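Local structure of D-isomer specific 2-hydroxyacid dehydrogenase family protein (Desulfovibrio vulgaris, 5TX7) at residues D122-R126 / A127-T131. The protein probably catalyses the NAD-dependent interconversion of D-2-hydroxyacids and the corresponding 2-keto acids. Residues are numbered along the deposited sequence; the frame is centred on the assembly and turned at random.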
loop_
_atom_site.group_PDB
_atom_site.type_symbol
_atom_site.label_atom_id
_atom_site.label_comp_id
_atom_site.label_asym_id
_atom_site.label_seq_id
_atom_site.Cartn_x
_atom_site.Cartn_y
_atom_site.Cartn_z
ATOM N N ASP A 122 7.410 -11.968 -2.305
ATOM C CA ASP A 122 7.944 -11.937 -3.671
ATOM C C ASP A 122 9.379 -12.477 -3.731
ATOM O O ASP A 122 9.710 -13.293 -4.598
ATOM C CB ASP A 122 7.867 -10.515 -4.228
ATOM C CG ASP A 122 8.452 -10.395 -5.617
ATOM O OD1 ASP A 122 7.723 -10.661 -6.592
ATOM O OD2 ASP A 122 9.622 -9.990 -5.736
ATOM N N HIS A 123 10.205 -12.040 -2.787
ATOM C CA HIS A 123 11.580 -12.516 -2.668
ATOM C C HIS A 123 11.640 -14.021 -2.404
ATOM O O HIS A 123 12.473 -14.722 -2.973
ATOM C CB HIS A 123 12.315 -11.736 -1.570
ATOM C CG HIS A 123 13.647 -12.300 -1.214
ATOM N ND1 HIS A 123 14.813 -11.873 -1.809
ATOM C CD2 HIS A 123 13.999 -13.266 -0.333
ATOM C CE1 HIS A 123 15.831 -12.550 -1.307
ATOM N NE2 HIS A 123 15.362 -13.406 -0.416
ATOM N N ARG A 124 10.747 -14.513 -1.556
ATOM C CA ARG A 124 10.718 -15.927 -1.194
ATOM C C ARG A 124 10.276 -16.780 -2.374
ATOM O O ARG A 124 10.868 -17.822 -2.622
ATOM C CB ARG A 124 9.809 -16.148 0.014
ATOM C CG ARG A 124 10.285 -15.423 1.281
ATOM C CD ARG A 124 11.466 -16.097 1.941
ATOM N NE ARG A 124 11.139 -17.483 2.289
ATOM C CZ ARG A 124 11.825 -18.579 1.934
ATOM N NH1 ARG A 124 12.964 -18.523 1.227
ATOM N NH2 ARG A 124 11.373 -19.765 2.332
ATOM N N ILE A 125 9.269 -16.330 -3.120
ATOM C CA ILE A 125 8.894 -16.989 -4.386
ATOM C C ILE A 125 10.107 -17.137 -5.308
ATOM O O ILE A 125 10.320 -18.207 -5.866
ATOM C CB ILE A 125 7.754 -16.246 -5.132
ATOM C CG1 ILE A 125 6.426 -16.464 -4.403
ATOM C CG2 ILE A 125 7.598 -16.727 -6.578
ATOM C CD1 ILE A 125 5.352 -15.471 -4.792
ATOM N N ARG A 126 10.897 -16.072 -5.439
ATOM C CA ARG A 126 12.075 -16.048 -6.316
ATOM C C ARG A 126 13.215 -16.949 -5.828
ATOM O O ARG A 126 14.022 -17.415 -6.636
ATOM C CB ARG A 126 12.568 -14.606 -6.514
ATOM C CG ARG A 126 11.599 -13.773 -7.348
ATOM C CD ARG A 126 12.027 -12.325 -7.501
ATOM N NE ARG A 126 10.882 -11.502 -7.884
ATOM C CZ ARG A 126 10.304 -11.480 -9.088
ATOM N NH1 ARG A 126 10.774 -12.207 -10.102
ATOM N NH2 ARG A 126 9.245 -10.697 -9.299
ATOM N N ALA A 127 13.267 -17.195 -4.518
ATOM C CA ALA A 127 14.151 -18.214 -3.929
ATOM C C ALA A 127 13.550 -19.642 -3.954
ATOM O O ALA A 127 14.126 -20.558 -3.361
ATOM C CB ALA A 127 14.512 -17.823 -2.502
ATOM N N GLY A 128 12.393 -19.823 -4.603
ATOM C CA GLY A 128 11.759 -21.133 -4.764
ATOM C C GLY A 128 10.884 -21.605 -3.612
ATOM O O GLY A 128 10.657 -22.809 -3.460
ATOM N N ALA A 129 10.375 -20.673 -2.808
ATOM C CA ALA A 129 9.648 -21.032 -1.580
ATOM C C ALA A 129 8.247 -21.587 -1.842
ATOM O O ALA A 129 7.721 -22.364 -1.034
ATOM C CB ALA A 129 9.558 -19.838 -0.652
ATOM N N TRP A 130 7.651 -21.194 -2.968
ATOM C CA TRP A 130 6.313 -21.652 -3.344
ATOM C C TRP A 130 6.365 -23.127 -3.805
ATOM O O TRP A 130 5.500 -23.915 -3.429
ATOM C CB TRP A 130 5.706 -20.739 -4.427
ATOM C CG TRP A 130 4.186 -20.698 -4.473
ATOM C CD1 TRP A 130 3.320 -21.547 -3.851
ATOM C CD2 TRP A 130 3.370 -19.785 -5.230
ATOM N NE1 TRP A 130 2.024 -21.207 -4.148
ATOM C CE2 TRP A 130 2.023 -20.135 -4.998
ATOM C CE3 TRP A 130 3.649 -18.702 -6.080
ATOM C CZ2 TRP A 130 0.952 -19.443 -5.575
ATOM C CZ3 TRP A 130 2.578 -18.006 -6.653
ATOM C CH2 TRP A 130 1.248 -18.384 -6.396
ATOM N N THR A 131 7.381 -23.491 -4.594
ATOM C CA THR A 131 7.646 -24.906 -4.948
ATOM C C THR A 131 7.985 -25.766 -3.716
ATOM O O THR A 131 7.494 -26.887 -3.578
ATOM C CB THR A 131 8.815 -25.056 -5.956
ATOM O OG1 THR A 131 9.967 -24.363 -5.464
ATOM C CG2 THR A 131 8.453 -24.479 -7.326
#
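The carbonyl oxygen of Arg124 accepts a hydrogen bond from Ala129 N at 2.9 Å, and the O of Ile125 accepts one from Gly128 N at the same distance. Nested in this way, with Gly128 at positive phi (85°), the two bonds form a Schellman motif that ends helix 118-126; Ala127 N to His123 O, 3.0 Å, is the last regular helical bond. Gly128 is also the N-cap of helix 129-132, and Thr131 OG1 hydrogen-bonds to its O.

The side chain of Arg124 curls over this turn. Bends at chi2 and chi3 lay its guanidinium on the methyl of Ala129, which sits against one face with CB 3.5 Å from NH2, while NE is bound in a salt bridge to Asp140. On another side of the turn Ile125 and Trp130 run side by side, CD1 3.9 Å from CE3 of the indole, whose NE1 bonds to Trp136 O. Within the helix Arg126 reaches back one turn in a salt bridge to Asp122: NE meets OD2 at 2.9 Å, almost straight (171°), with the oxygen in the guanidinium plane but NE above the carboxylate plane. A weak bond joins NH2 to OD1 (3.1 Å). The turn sets the angle between the two helices, while Asp122, Ile125, Arg126 and Trp130 pack on the second subunit. Arg126 and the amide of that subunit's Ile283, which hydrogen-bonds to OD1, probably favour the charged Asp122 carboxylate.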